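Side-chain contacts in sphingomyelinase C (Streptomyces griseocarneus, PDB 7CNE), which belongs to the endonuclease/exonuclease/phosphatase family, with the two-sheet fold of the DNase I-like proteins: residues 31-36 against 271-276; 36-41 against 68-73; 40-45 against 266-271; 51-56 against 148-153; 234-239 against 280-285. All blocks are in the same frame, centred on the assembly; numbering follows the deposited sequence.

Contact 1. Residues 31-36 against 271-276; sequences EHRARE and APWTVS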
# COMPACT_ATOMS: atom_id res chain seq x y z
N GLU A 31 -17.11 5.19 5.49
CA GLU A 31 -17.15 6.64 5.30
C GLU A 31 -16.60 7.35 6.53
O GLU A 31 -15.84 8.32 6.40
CB GLU A 31 -18.58 7.10 5.00
CG GLU A 31 -19.05 6.75 3.59
CD GLU A 31 -18.49 7.68 2.50
OE1 GLU A 31 -17.91 8.74 2.83
OE2 GLU A 31 -18.63 7.36 1.30
N HIS A 32 -16.95 6.87 7.72
CA HIS A 32 -16.40 7.47 8.94
C HIS A 32 -14.88 7.36 8.97
O HIS A 32 -14.17 8.34 9.22
CB HIS A 32 -17.00 6.80 10.17
CG HIS A 32 -16.29 7.15 11.45
ND1 HIS A 32 -16.43 8.38 12.06
CD2 HIS A 32 -15.42 6.44 12.21
CE1 HIS A 32 -15.68 8.40 13.16
NE2 HIS A 32 -15.07 7.24 13.27
N ARG A 33 -14.36 6.16 8.70
CA ARG A 33 -12.92 5.94 8.82
C ARG A 33 -12.15 6.69 7.74
O ARG A 33 -11.06 7.22 8.01
CB ARG A 33 -12.61 4.44 8.77
CG ARG A 33 -13.01 3.72 10.04
CD ARG A 33 -12.58 2.26 10.04
NE ARG A 33 -13.32 1.48 9.06
CZ ARG A 33 -12.78 0.97 7.95
NH1 ARG A 33 -11.49 1.15 7.68
NH2 ARG A 33 -13.54 0.27 7.11
N ALA A 34 -12.69 6.75 6.51
CA ALA A 34 -12.01 7.48 5.44
C ALA A 34 -11.82 8.94 5.80
O ALA A 34 -10.77 9.54 5.51
CB ALA A 34 -12.80 7.36 4.14
N ARG A 35 -12.85 9.55 6.41
CA ARG A 35 -12.72 10.93 6.86
C ARG A 35 -11.68 11.04 7.97
O ARG A 35 -10.82 11.92 7.95
CB ARG A 35 -14.09 11.45 7.32
CG ARG A 35 -14.12 12.94 7.71
CD ARG A 35 -15.55 13.42 7.97
NE ARG A 35 -16.33 13.64 6.74
CZ ARG A 35 -16.46 14.82 6.12
NH1 ARG A 35 -15.85 15.90 6.58
NH2 ARG A 35 -17.20 14.91 5.01
N GLU A 36 -11.72 10.11 8.92
CA GLU A 36 -10.78 10.15 10.04
C GLU A 36 -9.34 9.85 9.63
O GLU A 36 -8.40 10.38 10.24
CB GLU A 36 -11.25 9.17 11.11
CG GLU A 36 -12.50 9.68 11.82
CD GLU A 36 -12.31 11.09 12.34
OE1 GLU A 36 -12.87 12.05 11.76
OE2 GLU A 36 -11.55 11.23 13.32
N ALA A 271 -10.24 7.55 18.17
CA ALA A 271 -11.42 7.59 19.01
C ALA A 271 -12.31 6.39 18.68
O ALA A 271 -12.30 5.90 17.54
CB ALA A 271 -12.19 8.90 18.80
N PRO A 272 -13.07 5.88 19.65
CA PRO A 272 -13.95 4.75 19.37
C PRO A 272 -15.00 5.12 18.33
O PRO A 272 -15.46 6.26 18.25
CB PRO A 272 -14.59 4.44 20.73
CG PRO A 272 -14.40 5.69 21.54
CD PRO A 272 -13.08 6.24 21.08
N TRP A 273 -15.35 4.12 17.52
CA TRP A 273 -16.44 4.21 16.58
C TRP A 273 -17.16 2.87 16.60
O TRP A 273 -16.54 1.82 16.84
CB TRP A 273 -15.96 4.56 15.16
CG TRP A 273 -14.95 3.60 14.62
CD1 TRP A 273 -13.61 3.61 14.84
CD2 TRP A 273 -15.21 2.46 13.78
NE1 TRP A 273 -13.01 2.56 14.18
CE2 TRP A 273 -13.98 1.83 13.53
CE3 TRP A 273 -16.37 1.91 13.22
CZ2 TRP A 273 -13.87 0.69 12.74
CZ3 TRP A 273 -16.26 0.78 12.44
CH2 TRP A 273 -15.02 0.18 12.21
N THR A 274 -18.46 2.90 16.39
CA THR A 274 -19.29 1.74 16.61
C THR A 274 -20.17 1.48 15.40
O THR A 274 -20.67 2.42 14.77
CB THR A 274 -20.16 1.92 17.87
OG1 THR A 274 -19.31 2.17 19.00
CG2 THR A 274 -20.99 0.67 18.14
N VAL A 275 -20.32 0.21 15.06
CA VAL A 275 -21.18 -0.22 13.98
C VAL A 275 -22.00 -1.40 14.48
O VAL A 275 -21.69 -2.01 15.51
CB VAL A 275 -20.39 -0.61 12.71
CG1 VAL A 275 -19.80 0.63 12.04
CG2 VAL A 275 -19.31 -1.61 13.06
N SER A 276 -23.06 -1.72 13.75
CA SER A 276 -23.99 -2.78 14.10
C SER A 276 -23.92 -3.89 13.07
O SER A 276 -23.85 -3.63 11.87
CB SER A 276 -25.43 -2.25 14.19
OG SER A 276 -25.52 -1.14 15.06
O HOH W 1 -12.96 7.29 15.07
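Over one face of the Trp-273 indole lies the aliphatic part of Arg-33, whose CD sits 3.2 Å above the ring plane, displaced toward the rim. CD of Arg-33 comes closest to CZ2 of Trp-273, at 3.4 Å; CG and NE touch the same benzene half, and the guanidinium is tilted 31° from the indole. At the indole edge, in plane, is CG1 of Val-275. The His-32 imidazole carries CG of Glu-36, one turn on, over one face and a water at its edge. The His-32 ring meets Trp-273 obliquely, planes 43° apart, and NE2 of His-32 comes to 3.4 Å from CB of Trp-273. The water bridges the segments: it lies 2.8 Å from NE2 of His-32 and donates to O of Ala-271. With CG between the backbone N and carbonyl carbon (chi1 57°), the Trp-273 ring reaches across to the helix. The polar ends are held elsewhere, NE1 of Trp-273 by O of Asp-286 and the Arg-33 guanidinium by carbonyls of Phe-18, Trp-28 and Leu-287. The contact joins helix 30-39 to strand 273-276 of the two-stranded hairpin with 281-284, while Ala-34 packs on helix 57-66 and strand 12-19.

Contact 2. Residues 36-41 against 68-73; sequences EIAAAG and ADRYPY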
# COMPACT_ATOMS: atom_id res chain seq x y z
N GLU A 36 -11.72 10.11 8.92
CA GLU A 36 -10.78 10.15 10.04
C GLU A 36 -9.34 9.85 9.63
O GLU A 36 -8.40 10.38 10.24
CB GLU A 36 -11.25 9.17 11.11
CG GLU A 36 -12.50 9.68 11.82
CD GLU A 36 -12.31 11.09 12.34
OE1 GLU A 36 -12.87 12.05 11.76
OE2 GLU A 36 -11.55 11.23 13.32
N ILE A 37 -9.14 9.02 8.60
CA ILE A 37 -7.78 8.74 8.13
C ILE A 37 -7.12 10.01 7.60
O ILE A 37 -5.95 10.28 7.88
CB ILE A 37 -7.79 7.62 7.08
CG1 ILE A 37 -8.08 6.27 7.72
CG2 ILE A 37 -6.43 7.53 6.38
CD1 ILE A 37 -8.44 5.16 6.68
N ALA A 38 -7.86 10.80 6.81
CA ALA A 38 -7.28 12.05 6.32
C ALA A 38 -6.92 13.02 7.45
O ALA A 38 -6.06 13.88 7.25
CB ALA A 38 -8.23 12.74 5.34
N ALA A 39 -7.54 12.89 8.63
CA ALA A 39 -7.23 13.80 9.73
C ALA A 39 -6.23 13.22 10.72
O ALA A 39 -5.77 13.96 11.61
CB ALA A 39 -8.51 14.21 10.47
N ALA A 40 -5.85 11.95 10.58
CA ALA A 40 -4.97 11.33 11.56
C ALA A 40 -3.57 11.96 11.52
O ALA A 40 -3.13 12.52 10.51
CB ALA A 40 -4.87 9.83 11.32
N GLY A 41 -2.88 11.87 12.66
CA GLY A 41 -1.54 12.43 12.74
C GLY A 41 -0.59 11.82 11.73
O GLY A 41 0.19 12.53 11.08
N ALA A 68 -6.43 16.52 -0.91
CA ALA A 68 -5.93 17.23 -2.09
C ALA A 68 -5.18 18.51 -1.72
O ALA A 68 -4.27 18.92 -2.46
CB ALA A 68 -7.06 17.57 -3.05
N ASP A 69 -5.54 19.15 -0.61
CA ASP A 69 -4.83 20.36 -0.19
C ASP A 69 -3.37 20.06 0.14
O ASP A 69 -2.46 20.77 -0.30
CB ASP A 69 -5.56 20.99 1.00
CG ASP A 69 -5.63 20.07 2.24
OD1 ASP A 69 -5.58 18.82 2.11
OD2 ASP A 69 -5.74 20.61 3.37
N ARG A 70 -3.12 18.99 0.90
CA ARG A 70 -1.76 18.62 1.29
C ARG A 70 -1.06 17.77 0.24
O ARG A 70 0.17 17.83 0.12
CB ARG A 70 -1.79 17.86 2.63
CG ARG A 70 -2.46 18.63 3.79
CD ARG A 70 -3.10 17.65 4.82
NE ARG A 70 -4.45 17.25 4.42
CZ ARG A 70 -5.30 16.53 5.16
NH1 ARG A 70 -4.95 16.11 6.37
NH2 ARG A 70 -6.50 16.23 4.68
N TYR A 71 -1.80 16.97 -0.53
CA TYR A 71 -1.23 16.08 -1.55
C TYR A 71 -1.98 16.30 -2.86
O TYR A 71 -2.85 15.50 -3.23
CB TYR A 71 -1.32 14.61 -1.11
CG TYR A 71 -0.73 14.41 0.26
CD1 TYR A 71 0.64 14.43 0.46
CD2 TYR A 71 -1.55 14.26 1.38
CE1 TYR A 71 1.18 14.26 1.72
CE2 TYR A 71 -1.01 14.08 2.64
CZ TYR A 71 0.36 14.08 2.80
OH TYR A 71 0.92 13.90 4.05
N PRO A 72 -1.64 17.36 -3.60
CA PRO A 72 -2.47 17.74 -4.76
C PRO A 72 -2.32 16.83 -5.96
O PRO A 72 -3.19 16.85 -6.84
CB PRO A 72 -1.97 19.16 -5.10
CG PRO A 72 -1.16 19.60 -3.91
CD PRO A 72 -0.57 18.34 -3.35
N TYR A 73 -1.24 16.07 -6.07
CA TYR A 73 -0.97 15.30 -7.28
C TYR A 73 -1.23 13.83 -6.98
O TYR A 73 -0.58 13.24 -6.11
CB TYR A 73 0.47 15.56 -7.74
CG TYR A 73 0.77 17.05 -7.87
CD1 TYR A 73 0.39 17.75 -9.00
CD2 TYR A 73 1.42 17.75 -6.84
CE1 TYR A 73 0.64 19.10 -9.14
CE2 TYR A 73 1.69 19.12 -6.96
CZ TYR A 73 1.29 19.79 -8.12
OH TYR A 73 1.53 21.13 -8.27
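A single side chain to main chain hydrogen bond makes this contact, between the C-terminal end of helix 30-39 and the loop that leads from helix 57-66 to strand 73-74. NH1 of Arg-70 donates to O of Ala-38 over 2.6 Å, with an N-H...O angle of 141°. The donor is tilted 20° from the carbonyl plane, and the oxygen in turn lies somewhat out of the guanidinium plane. Beside this bond, NH2 of Arg-70 rests 4.0 Å from CB of Ala-38. With a bend at chi3 (-85°) the side chain reaches out to the helix end, and Asp-69 lies alongside it. Asp-69 has two conformers, so the salt bridge that one of them makes, 3.0 Å from OD1 of Asp-69 to NE of Arg-70, is less certain. NH2 is taken by O of Ala-66 and NH1 also by OE1 of Gln-44; bonds on both terminal nitrogens restrain the group's rotation. The pattern is that of an arginine from a neighbouring loop donating to a carbonyl in the last turn of a helix, its positive charge at the end where the helix dipole would probably welcome it.

Contact 3. Residues 40-45 against 266-271; sequences AGFFQG and VQETSA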
# COMPACT_ATOMS: atom_id res chain seq x y z
N ALA A 40 -5.85 11.95 10.58
CA ALA A 40 -4.97 11.33 11.56
C ALA A 40 -3.57 11.96 11.52
O ALA A 40 -3.13 12.52 10.51
CB ALA A 40 -4.87 9.83 11.32
N GLY A 41 -2.88 11.87 12.66
CA GLY A 41 -1.54 12.43 12.74
C GLY A 41 -0.59 11.82 11.73
O GLY A 41 0.19 12.53 11.08
N PHE A 42 -0.66 10.50 11.55
CA PHE A 42 0.26 9.83 10.64
C PHE A 42 0.04 10.26 9.19
O PHE A 42 0.94 10.09 8.36
CB PHE A 42 0.15 8.30 10.77
CG PHE A 42 -1.21 7.72 10.42
CD1 PHE A 42 -1.58 7.54 9.09
CD2 PHE A 42 -2.08 7.31 11.42
CE1 PHE A 42 -2.82 7.00 8.77
CE2 PHE A 42 -3.32 6.76 11.11
CZ PHE A 42 -3.70 6.60 9.78
N PHE A 43 -1.14 10.80 8.88
CA PHE A 43 -1.45 11.25 7.52
C PHE A 43 -0.81 12.59 7.18
O PHE A 43 -0.62 12.89 6.00
CB PHE A 43 -2.97 11.36 7.34
CG PHE A 43 -3.42 11.27 5.90
CD1 PHE A 43 -3.56 10.03 5.28
CD2 PHE A 43 -3.70 12.42 5.17
CE1 PHE A 43 -3.98 9.94 3.95
CE2 PHE A 43 -4.10 12.34 3.84
CZ PHE A 43 -4.24 11.10 3.23
N GLN A 44 -0.46 13.39 8.19
CA GLN A 44 0.06 14.73 7.96
C GLN A 44 1.57 14.72 7.81
O GLN A 44 2.27 13.91 8.42
CB GLN A 44 -0.31 15.68 9.11
CG GLN A 44 -1.63 15.37 9.78
CD GLN A 44 -2.80 15.47 8.83
OE1 GLN A 44 -2.79 16.30 7.91
NE2 GLN A 44 -3.81 14.62 9.02
N GLY A 45 2.07 15.65 7.01
CA GLY A 45 3.48 15.95 6.99
C GLY A 45 4.32 15.03 6.14
O GLY A 45 5.55 15.03 6.26
N VAL A 266 3.87 2.80 13.15
CA VAL A 266 3.32 3.81 14.06
C VAL A 266 1.98 3.29 14.58
O VAL A 266 0.99 3.25 13.84
CB VAL A 266 3.15 5.17 13.37
CG1 VAL A 266 2.44 6.13 14.30
CG2 VAL A 266 4.51 5.73 12.94
N GLN A 267 1.95 2.92 15.86
CA GLN A 267 0.73 2.40 16.50
C GLN A 267 -0.11 3.57 17.03
O GLN A 267 -0.10 3.89 18.22
CB GLN A 267 1.10 1.41 17.60
CG GLN A 267 -0.06 0.72 18.30
CD GLN A 267 0.42 -0.21 19.39
OE1 GLN A 267 1.20 0.19 20.26
NE2 GLN A 267 -0.01 -1.46 19.34
N GLU A 268 -0.83 4.23 16.12
CA GLU A 268 -1.69 5.35 16.47
C GLU A 268 -3.14 4.89 16.49
O GLU A 268 -3.66 4.40 15.47
CB GLU A 268 -1.52 6.53 15.50
CG GLU A 268 -2.55 7.65 15.72
CD GLU A 268 -2.41 8.86 14.78
OE1 GLU A 268 -1.36 9.01 14.12
OE2 GLU A 268 -3.36 9.67 14.71
N THR A 269 -3.80 5.01 17.64
CA THR A 269 -5.19 4.59 17.78
C THR A 269 -6.13 5.76 17.48
O THR A 269 -5.72 6.92 17.34
CB THR A 269 -5.48 4.04 19.17
OG1 THR A 269 -5.20 5.04 20.16
CG2 THR A 269 -4.64 2.80 19.44
N SER A 270 -7.41 5.43 17.38
CA SER A 270 -8.45 6.38 17.04
C SER A 270 -9.46 6.47 18.18
O SER A 270 -9.54 5.58 19.03
CB SER A 270 -9.18 5.98 15.75
OG SER A 270 -10.05 4.86 15.98
N ALA A 271 -10.24 7.55 18.17
CA ALA A 271 -11.42 7.59 19.01
C ALA A 271 -12.31 6.39 18.68
O ALA A 271 -12.30 5.90 17.54
CB ALA A 271 -12.19 8.90 18.80
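Hydrogen bonds from two successive backbone amides to the carboxylate of Glu-268 dominate here. N of Gly-41 donates to OE2 of Glu-268 over 3.0 Å, at an N-H...O angle of 148°, meeting the syn lone pair, the one on the side of the other oxygen. N of Phe-42 gives OE1 of Glu-268 a weak bond, 3.1 Å long and more bent. Glu-268 spans the gap because its chain is fully stretched, with CG anti to N (chi1 172°), which carries the acid straight out from the loop. Two bonds, one to each oxygen, restrain its rotation.

Van der Waals contacts flank the pair. OE1 of Glu-268 lies near the plane of the Phe-42 ring at its edge, 3.3 Å from CD2, the ring and carboxylate planes being 71° apart; OE2 touches CB of Ala-40. That methyl also covers one face of the Phe-42 ring.

Within the turn, O of Ala-40 accepts from N of Phe-43 and from NE2 of Gln-44, which arrive from opposite faces of the carbonyl plane.

The turn follows helix 30-39 and leads toward strand 48-54, and the glutamate's loop links strand 261-265 to strand 273-276. Phe-42 packs on Leu-13 of strand 12-19 and Ile-294 of strand 293-297.

Contact 4. Residues 51-56 against 148-153; sequences LQEAFD and GTHAQS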
# COMPACT_ATOMS: atom_id res chain seq x y z
N LEU A 51 -1.72 4.32 -0.52
CA LEU A 51 -2.82 3.66 0.16
C LEU A 51 -3.13 2.33 -0.51
O LEU A 51 -3.03 2.19 -1.73
CB LEU A 51 -4.08 4.53 0.13
CG LEU A 51 -3.92 5.93 0.74
CD1 LEU A 51 -5.25 6.68 0.60
CD2 LEU A 51 -3.52 5.79 2.20
N GLN A 52 -3.56 1.36 0.31
CA GLN A 52 -4.10 0.11 -0.19
C GLN A 52 -5.54 -0.05 0.30
O GLN A 52 -5.97 0.63 1.23
CB GLN A 52 -3.28 -1.10 0.26
CG GLN A 52 -1.81 -1.04 -0.13
CD GLN A 52 -0.99 -0.22 0.86
OE1 GLN A 52 -1.22 -0.29 2.07
NE2 GLN A 52 -0.04 0.55 0.34
N GLU A 53 -6.25 -0.97 -0.36
CA GLU A 53 -7.63 -1.36 -0.04
C GLU A 53 -8.60 -0.18 -0.06
O GLU A 53 -9.61 -0.16 0.65
CB GLU A 53 -7.70 -2.12 1.29
CG GLU A 53 -6.88 -3.42 1.22
CD GLU A 53 -7.20 -4.42 2.33
OE1 GLU A 53 -8.25 -4.28 2.99
OE2 GLU A 53 -6.39 -5.34 2.53
N ALA A 54 -8.31 0.81 -0.91
CA ALA A 54 -9.24 1.92 -1.14
C ALA A 54 -10.28 1.50 -2.18
O ALA A 54 -10.36 2.04 -3.28
CB ALA A 54 -8.47 3.17 -1.57
N PHE A 55 -11.06 0.48 -1.82
CA PHE A 55 -11.92 -0.23 -2.76
C PHE A 55 -13.26 0.46 -2.95
O PHE A 55 -13.82 0.45 -4.06
CB PHE A 55 -12.18 -1.66 -2.27
CG PHE A 55 -10.97 -2.55 -2.26
CD1 PHE A 55 -10.17 -2.68 -3.38
CD2 PHE A 55 -10.66 -3.30 -1.12
CE1 PHE A 55 -9.07 -3.53 -3.37
CE2 PHE A 55 -9.56 -4.15 -1.09
CZ PHE A 55 -8.76 -4.27 -2.21
N ASP A 56 -13.83 1.01 -1.88
CA ASP A 56 -15.11 1.69 -2.00
C ASP A 56 -14.92 2.99 -2.77
O ASP A 56 -14.17 3.88 -2.33
CB ASP A 56 -15.71 1.96 -0.62
CG ASP A 56 -17.07 2.60 -0.72
OD1 ASP A 56 -18.02 1.88 -1.10
OD2 ASP A 56 -17.18 3.81 -0.46
N GLY A 148 3.77 1.93 -6.00
CA GLY A 148 2.86 1.68 -4.89
C GLY A 148 2.07 0.42 -5.21
O GLY A 148 1.62 0.25 -6.35
N THR A 149 1.91 -0.46 -4.23
CA THR A 149 1.25 -1.72 -4.55
C THR A 149 0.65 -2.34 -3.29
O THR A 149 0.81 -1.85 -2.17
CB THR A 149 2.22 -2.70 -5.23
OG1 THR A 149 1.48 -3.77 -5.83
CG2 THR A 149 3.21 -3.29 -4.22
N HIS A 150 -0.08 -3.42 -3.54
CA HIS A 150 -0.64 -4.30 -2.53
C HIS A 150 -0.45 -5.71 -3.09
O HIS A 150 -1.14 -6.08 -4.04
CB HIS A 150 -2.12 -3.98 -2.28
CG HIS A 150 -2.75 -4.78 -1.19
ND1 HIS A 150 -4.11 -4.77 -0.95
CD2 HIS A 150 -2.21 -5.60 -0.25
CE1 HIS A 150 -4.38 -5.56 0.08
NE2 HIS A 150 -3.24 -6.07 0.52
N ALA A 151 0.50 -6.46 -2.56
CA ALA A 151 0.88 -7.74 -3.14
C ALA A 151 -0.07 -8.86 -2.69
O ALA A 151 -0.94 -8.69 -1.84
CB ALA A 151 2.33 -8.08 -2.77
N GLN A 152 0.11 -10.03 -3.31
CA GLN A 152 -0.79 -11.17 -3.13
C GLN A 152 -1.02 -11.50 -1.65
O GLN A 152 -0.07 -11.68 -0.89
CB GLN A 152 -0.21 -12.38 -3.86
CG GLN A 152 -0.91 -13.72 -3.54
CD GLN A 152 -2.27 -13.80 -4.18
OE1 GLN A 152 -2.40 -13.54 -5.36
NE2 GLN A 152 -3.29 -14.17 -3.39
N SER A 153 -2.28 -11.63 -1.26
CA SER A 153 -2.60 -12.00 0.11
C SER A 153 -2.53 -13.52 0.29
O SER A 153 -2.57 -14.29 -0.67
CB SER A 153 -3.99 -11.49 0.50
OG SER A 153 -5.00 -12.14 -0.27
O HOH W 2 -5.23 -2.58 -2.32
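His-150, Gln-52 and Glu-53 bring together the two sheets of the DNase I-like sandwich, at the ends of strands 48-54 and 142-150. The strand segments approach to 7.0 Å between axes and are inclined at 47°, as facing sheets rather than neighbours within one sheet. His-150 has the most surface buried by the contact. Its CG lies anti to N (chi1 -176°), and this extends the imidazole toward strand 48-54. There the aliphatic part of Gln-52 packs against the base of the side chain: CG of Gln-52 is 3.7 Å from CB of His-150 and also touches O of Thr-149. Farther out, Glu-53 runs past the ring with an extended chain, its carboxylate only 25° from the imidazole plane. OE2 of Glu-53 comes to 3.2 Å from CE1 of His-150, while CG of Glu-53 adds a contact of 3.5 Å to the same carbon. The polar partner of OE2 is ND2 of Asn-16, on strand 12-19, which probably helps set the carboxylate beside the histidine.

The outer nitrogen, NE2 of His-150, is hydrogen-bonded to a bound succinic acid, probably from the crystallisation liquor, which may mark a pocket. Its other nitrogen is linked to the opposite strand through a water, which lies 2.8 Å from ND1 of His-150 and accepts from N of Glu-53 over 2.7 Å.

Contact 5. Residues 234-239 against 280-285; sequences AAYRYP and KRYTYT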
# COMPACT_ATOMS: atom_id res chain seq x y z
N ALA A 234 -7.93 -5.87 13.39
CA ALA A 234 -7.26 -7.13 13.04
C ALA A 234 -7.62 -8.23 14.03
O ALA A 234 -7.80 -9.39 13.64
CB ALA A 234 -5.75 -6.94 12.98
N ALA A 235 -7.75 -7.88 15.32
CA ALA A 235 -8.10 -8.87 16.33
C ALA A 235 -9.51 -9.40 16.14
O ALA A 235 -9.77 -10.58 16.44
CB ALA A 235 -7.94 -8.27 17.73
N TYR A 236 -10.43 -8.57 15.65
CA TYR A 236 -11.78 -9.04 15.39
C TYR A 236 -11.83 -9.96 14.18
O TYR A 236 -12.56 -10.95 14.17
CB TYR A 236 -12.72 -7.85 15.18
CG TYR A 236 -14.10 -8.25 14.75
CD1 TYR A 236 -14.97 -8.89 15.63
CD2 TYR A 236 -14.55 -8.01 13.46
CE1 TYR A 236 -16.24 -9.26 15.25
CE2 TYR A 236 -15.83 -8.38 13.07
CZ TYR A 236 -16.67 -9.01 13.97
OH TYR A 236 -17.94 -9.39 13.59
N ARG A 237 -11.07 -9.64 13.13
CA ARG A 237 -11.16 -10.39 11.88
C ARG A 237 -10.32 -11.65 11.89
O ARG A 237 -10.63 -12.60 11.17
CB ARG A 237 -10.75 -9.51 10.70
CG ARG A 237 -11.64 -8.30 10.46
CD ARG A 237 -11.10 -7.50 9.30
NE ARG A 237 -11.23 -8.22 8.04
CZ ARG A 237 -10.30 -8.27 7.10
NH1 ARG A 237 -9.15 -7.63 7.26
NH2 ARG A 237 -10.52 -8.95 5.98
N TYR A 238 -9.23 -11.68 12.67
CA TYR A 238 -8.30 -12.81 12.67
C TYR A 238 -7.87 -13.11 14.10
O TYR A 238 -6.69 -13.00 14.45
CB TYR A 238 -7.08 -12.52 11.79
CG TYR A 238 -7.41 -12.19 10.36
CD1 TYR A 238 -7.38 -10.88 9.90
CD2 TYR A 238 -7.75 -13.19 9.46
CE1 TYR A 238 -7.68 -10.58 8.58
CE2 TYR A 238 -8.05 -12.90 8.14
CZ TYR A 238 -8.01 -11.60 7.71
OH TYR A 238 -8.31 -11.31 6.39
N PRO A 239 -8.81 -13.52 14.96
CA PRO A 239 -8.48 -13.69 16.38
C PRO A 239 -7.54 -14.85 16.68
O PRO A 239 -6.90 -14.84 17.74
CB PRO A 239 -9.85 -13.90 17.03
CG PRO A 239 -10.66 -14.54 15.95
CD PRO A 239 -10.21 -13.89 14.67
N LYS A 280 -25.93 -6.87 16.71
CA LYS A 280 -24.98 -6.67 17.79
C LYS A 280 -24.12 -5.45 17.47
O LYS A 280 -23.89 -5.13 16.30
CB LYS A 280 -24.11 -7.91 18.04
CG LYS A 280 -23.25 -7.77 19.30
CD LYS A 280 -22.32 -8.96 19.58
CE LYS A 280 -22.87 -10.32 19.15
NZ LYS A 280 -24.25 -10.57 19.64
N ARG A 281 -23.69 -4.76 18.52
CA ARG A 281 -22.88 -3.56 18.38
C ARG A 281 -21.41 -3.89 18.61
O ARG A 281 -21.06 -4.65 19.51
CB ARG A 281 -23.35 -2.48 19.36
CG ARG A 281 -24.83 -2.16 19.26
CD ARG A 281 -25.09 -1.12 18.19
NE ARG A 281 -24.63 0.20 18.60
CZ ARG A 281 -24.64 1.27 17.80
NH1 ARG A 281 -25.09 1.17 16.56
NH2 ARG A 281 -24.20 2.44 18.26
N TYR A 282 -20.56 -3.33 17.76
CA TYR A 282 -19.12 -3.56 17.82
C TYR A 282 -18.42 -2.21 17.83
O TYR A 282 -18.71 -1.35 16.98
CB TYR A 282 -18.64 -4.41 16.64
CG TYR A 282 -19.20 -5.82 16.63
CD1 TYR A 282 -18.62 -6.82 17.40
CD2 TYR A 282 -20.30 -6.14 15.84
CE1 TYR A 282 -19.13 -8.11 17.39
CE2 TYR A 282 -20.81 -7.44 15.82
CZ TYR A 282 -20.22 -8.42 16.60
OH TYR A 282 -20.72 -9.70 16.59
N THR A 283 -17.51 -2.01 18.78
CA THR A 283 -16.76 -0.76 18.90
C THR A 283 -15.28 -1.02 18.65
O THR A 283 -14.71 -1.95 19.21
CB THR A 283 -16.97 -0.13 20.28
OG1 THR A 283 -18.35 0.22 20.44
CG2 THR A 283 -16.12 1.13 20.42
N TYR A 284 -14.68 -0.19 17.80
CA TYR A 284 -13.28 -0.32 17.44
C TYR A 284 -12.53 0.96 17.77
O TYR A 284 -13.12 2.05 17.85
CB TYR A 284 -13.13 -0.63 15.94
CG TYR A 284 -13.85 -1.90 15.54
CD1 TYR A 284 -15.15 -1.86 15.06
CD2 TYR A 284 -13.24 -3.14 15.68
CE1 TYR A 284 -15.83 -3.03 14.70
CE2 TYR A 284 -13.90 -4.31 15.32
CZ TYR A 284 -15.19 -4.24 14.84
OH TYR A 284 -15.84 -5.41 14.50
N THR A 285 -11.22 0.83 17.97
CA THR A 285 -10.36 1.98 18.29
C THR A 285 -9.18 2.07 17.33
O THR A 285 -8.13 2.59 17.70
CB THR A 285 -9.87 1.92 19.74
OG1 THR A 285 -9.48 0.58 20.06
CG2 THR A 285 -10.96 2.40 20.71
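Tyr-236, Tyr-282 and Tyr-284 form an aromatic cluster between helix 232-237 and strand 281-284 of the short antiparallel hairpin. From the helix, Tyr-236 projects with CG anti to N (chi1 173°), which sends its ring toward the strand, where it meets both hairpin tyrosines. Both of those have CG anti to the carbonyl carbon instead. Two residues apart on one strand, they point to the same side and both meet the helix.

Tyr-284 makes an offset edge-to-face pair with Tyr-236, centroids 5.7 Å apart, turning its edge to the face of the helix tyrosine. CB of Tyr-236 lies in the plane of the Tyr-284 ring, at its edge, 3.7 Å from CE2. Tyr-282 is met obliquely, with ring planes 50° apart and CE1 of Tyr-236 3.8 Å from CE1 of Tyr-282; OH of Tyr-236 sits over one face of that ring, toward its rim. Trp-28 and Trp-273 extend the aromatic packing around Tyr-284. Its hydroxyl lies over the Tyr-236 ring, 3.1 Å above the plane and displaced to the rim, with OH of Tyr-284 3.1 Å from CD2 of Tyr-236.

Overall arrangement
From the N terminus, helix 30-39 opens contact 1, which closes only at strand 273-276, and its last turn opens contact 2, closed soon afterwards at 68-73. The turn at 40-45 starts contact 3, a long loop ending at 266-271; it lies within contact 1 and shares Ala-40 and Gly-41 with contact 2. Strand 48-54 then begins contact 4, which crosses contact 2, falls within contacts 1 and 3, and joins the two large sheets at 148-153. Contact 5 opens at helix 232-237 after contact 4 has closed, and crosses contacts 1 and 3. Contacts 1 and 5 meet in the 273-276/281-284 hairpin, holding it between two helices.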